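Local atomic coordinates of uncharacterized peroxidase-related protein (Silicibacter sp., PDB entry 2PFX), a protein that is of uncharacterized function but, as a peroxidase-related member of the AhpD-like clan, probably acts as a thiol-dependent oxidoreductase. Residues N84-C89 against R173-T178. Numbering follows the deposited sequence.
Sequences NKCFYC and RVASAT
Ala175 presents its methyl group to Cys86, Tyr88 and Cys89 where helix 155-178 packs against the start of helix 87-101, the tightly packed part of the contact. Ala175 CB lies 3.8 Å from Cys86 SG and 3.9 Å from Tyr88 CB; the small side chain suits this close approach. With SG anti to the backbone N (chi1 -173°), Cys86 at the N-cap reaches forward to accept a weak bond from Cys89 N (3.7 Å). The Tyr88 ring continues past the methyl, and its OH accepts from Val40 N-H.

Beside this apolar patch the contact is looser and wet. Ser176 OG is linked by one water to Asn84 O and by another to Lys85 O and Phe87 N; a hydroxyl, able to donate and accept, suits this, and it also bonds weakly to Asn172 O. Farther out, the Asn84 and Arg173 side chains cross at about a right angle, planes 75° apart. Asn84 OD1 and Arg173 NH2 stay 3.8 Å apart, so a water at the guanidinium edge links them. Asn172 and Asn169 hold Asn84 ND2; Arg173 also binds Asn169 and carbonyls of Met133 and Thr134 of the second subunit.

Cys86 and Cys89 form the CxxC pattern of AhpD-like proteins; Cys86 SG and Cys89 SG, 3.5 Å apart, are not disulfide-bonded, a reduced pair consistent with thiol redox chemistry.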
ATOM      1  N   ASN A  84       7.034   1.485  11.940  1.00 10.12           N
ATOM      2  CA  ASN A  84       7.339   2.824  11.446  1.00  8.73           C
ATOM      3  C   ASN A  84       8.805   3.043  11.091  1.00 10.24           C
ATOM      4  O   ASN A  84       9.146   4.130  10.580  1.00  9.53           O
ATOM      5  CB  ASN A  84       6.963   3.881  12.486  1.00  9.73           C
ATOM      6  CG  ASN A  84       5.458   3.965  12.665  1.00 10.61           C
ATOM      7  OD1 ASN A  84       4.695   3.787  11.720  1.00 13.59           O
ATOM      8  ND2 ASN A  84       5.062   4.239  13.879  1.00  8.64           N
ATOM      9  N   LYS A  85       9.644   2.054  11.306  1.00  8.76           N
ATOM     10  CA  LYS A  85      11.072   2.106  10.981  1.00  8.23           C
ATOM     11  C   LYS A  85      11.754   3.330  11.572  1.00 12.55           C
ATOM     12  O   LYS A  85      12.525   4.069  10.948  1.00  9.21           O
ATOM     13  CB  LYS A  85      11.268   2.009   9.465  1.00 10.99           C
ATOM     14  CG  LYS A  85      10.605   0.806   8.833  1.00 15.70           C
ATOM     15  CD  LYS A  85      11.310   0.095   7.703  1.00 60.41           C
ATOM     16  CE  LYS A  85      11.775  -1.313   8.026  1.00157.91           C
ATOM     17  NZ  LYS A  85      11.046  -2.411   7.327  1.00 40.64           N
ATOM     18  N   CYS A  86      11.454   3.528  12.853  1.00 11.84           N
ATOM     19  CA  CYS A  86      12.031   4.583  13.652  1.00  8.20           C
ATOM     20  C   CYS A  86      13.341   4.173  14.311  1.00 12.27           C
ATOM     21  O   CYS A  86      13.365   3.492  15.323  1.00 10.30           O
ATOM     22  CB  CYS A  86      11.043   5.011  14.745  1.00 10.90           C
ATOM     23  SG  CYS A  86      11.749   6.480  15.591  1.00 13.17           S
ATOM     24  N   PHE A  87      14.459   4.602  13.741  1.00 10.32           N
ATOM     25  CA  PHE A  87      15.789   4.313  14.271  1.00  8.33           C
ATOM     26  C   PHE A  87      15.959   4.665  15.740  1.00  7.00           C
ATOM     27  O   PHE A  87      16.457   3.813  16.486  1.00 13.04           O
ATOM     28  CB  PHE A  87      16.851   5.062  13.429  1.00  9.21           C
ATOM     29  CG  PHE A  87      18.285   4.748  13.816  1.00  7.91           C
ATOM     30  CD1 PHE A  87      18.828   3.481  13.820  1.00 10.84           C
ATOM     31  CD2 PHE A  87      19.109   5.791  14.219  1.00 11.42           C
ATOM     32  CE1 PHE A  87      20.126   3.248  14.231  1.00 12.93           C
ATOM     33  CE2 PHE A  87      20.406   5.567  14.602  1.00 13.22           C
ATOM     34  CZ  PHE A  87      20.944   4.289  14.615  1.00 13.81           C
ATOM     35  N   TYR A  88      15.607   5.881  16.158  1.00  9.29           N
ATOM     36  CA  TYR A  88      15.809   6.320  17.530  1.00  8.77           C
ATOM     37  C   TYR A  88      15.171   5.287  18.470  1.00  9.60           C
ATOM     38  O   TYR A  88      15.754   4.816  19.449  1.00  8.74           O
ATOM     39  CB  TYR A  88      15.265   7.744  17.820  1.00 10.66           C
ATOM     40  CG  TYR A  88      15.493   8.138  19.270  1.00 11.29           C
ATOM     41  CD1 TYR A  88      14.655   7.860  20.343  1.00  9.36           C
ATOM     42  CD2 TYR A  88      16.648   8.863  19.593  1.00 15.51           C
ATOM     43  CE1 TYR A  88      14.911   8.232  21.625  1.00 12.72           C
ATOM     44  CE2 TYR A  88      16.925   9.248  20.887  1.00 14.32           C
ATOM     45  CZ  TYR A  88      16.061   8.933  21.906  1.00 13.70           C
ATOM     46  OH  TYR A  88      16.277   9.299  23.209  1.00 18.39           O
ATOM     47  N   CYS A  89      13.889   5.070  18.208  1.00 12.20           N
ATOM     48  CA  CYS A  89      13.048   4.368  19.165  1.00  7.53           C
ATOM     49  C   CYS A  89      13.388   2.888  19.124  1.00 11.80           C
ATOM     50  O   CYS A  89      13.318   2.216  20.148  1.00 11.16           O
ATOM     51  CB  CYS A  89      11.578   4.646  18.824  1.00  8.14           C
ATOM     52  SG  CYS A  89      11.109   6.397  19.004  1.00 17.95           S
ATOM     53  N   ARG A 173       7.271   9.487  14.941  1.00  7.93           N
ATOM     54  CA  ARG A 173       7.139  10.473  13.852  1.00  8.56           C
ATOM     55  C   ARG A 173       7.991  11.691  14.126  1.00 14.50           C
ATOM     56  O   ARG A 173       8.657  12.249  13.251  1.00 12.75           O
ATOM     57  CB  ARG A 173       5.648  10.795  13.663  1.00 10.35           C
ATOM     58  CG  ARG A 173       4.930   9.600  13.006  1.00  9.43           C
ATOM     59  CD  ARG A 173       3.474   9.857  12.646  1.00  7.26           C
ATOM     60  NE  ARG A 173       3.077   8.805  11.713  1.00  6.46           N
ATOM     61  CZ  ARG A 173       2.703   7.573  11.967  1.00 13.88           C
ATOM     62  NH1 ARG A 173       2.634   7.148  13.217  1.00 12.31           N
ATOM     63  NH2 ARG A 173       2.394   6.755  10.968  1.00 13.28           N
ATOM     64  N   VAL A 174       7.952  12.104  15.402  1.00 13.75           N
ATOM     65  CA  VAL A 174       8.776  13.253  15.770  1.00  9.12           C
ATOM     66  C   VAL A 174      10.245  12.921  15.592  1.00 19.14           C
ATOM     67  O   VAL A 174      11.047  13.687  15.042  1.00 13.90           O
ATOM     68  CB  VAL A 174       8.448  13.647  17.217  1.00 12.80           C
ATOM     69  CG1 VAL A 174       9.447  14.708  17.692  1.00 13.61           C
ATOM     70  CG2 VAL A 174       7.016  14.145  17.335  1.00 13.80           C
ATOM     71  N   ALA A 175      10.635  11.729  16.063  1.00  7.15           N
ATOM     72  CA  ALA A 175      12.049  11.375  16.001  1.00  9.14           C
ATOM     73  C   ALA A 175      12.515  11.269  14.561  1.00 10.92           C
ATOM     74  O   ALA A 175      13.542  11.816  14.187  1.00 12.60           O
ATOM     75  CB  ALA A 175      12.326  10.078  16.760  1.00  9.98           C
ATOM     76  N   SER A 176      11.729  10.561  13.758  1.00  9.82           N
ATOM     77  CA  SER A 176      12.159  10.359  12.374  1.00  7.69           C
ATOM     78  C   SER A 176      12.100  11.682  11.616  1.00 11.34           C
ATOM     79  O   SER A 176      12.970  11.986  10.813  1.00 13.56           O
ATOM     80  CB  SER A 176      11.332   9.277  11.687  1.00  9.73           C
ATOM     81  OG  SER A 176      11.652   8.003  12.208  1.00 10.11           O
ATOM     82  N   ALA A 177      11.095  12.504  11.861  1.00 10.32           N
ATOM     83  CA  ALA A 177      11.013  13.733  11.081  1.00 10.28           C
ATOM     84  C   ALA A 177      12.138  14.703  11.418  1.00 15.45           C
ATOM     85  O   ALA A 177      12.491  15.550  10.587  1.00 11.40           O
ATOM     86  CB  ALA A 177       9.670  14.417  11.315  1.00  9.94           C
ATOM     87  N   THR A 178      12.684  14.617  12.630  1.00  8.94           N
ATOM     88  CA  THR A 178      13.724  15.569  13.014  1.00  8.06           C
ATOM     89  C   THR A 178      15.138  15.004  12.955  1.00  9.90           C
ATOM     90  O   THR A 178      16.107  15.676  13.326  1.00 13.77           O
ATOM     91  CB  THR A 178      13.460  16.116  14.427  1.00 14.11           C
ATOM     92  OG1 THR A 178      13.533  15.072  15.406  1.00 14.36           O
ATOM     93  CG2 THR A 178      12.061  16.726  14.482  1.00 12.92           C
TER
HETATM   94  O   HOH W   1       2.134   3.974  11.216  1.00 10.99           O
HETATM   95  O   HOH W   2       9.391   6.611  11.774  1.00 12.32           O
HETATM   96  O   HOH W   3      14.148   6.812  11.502  1.00 11.89           O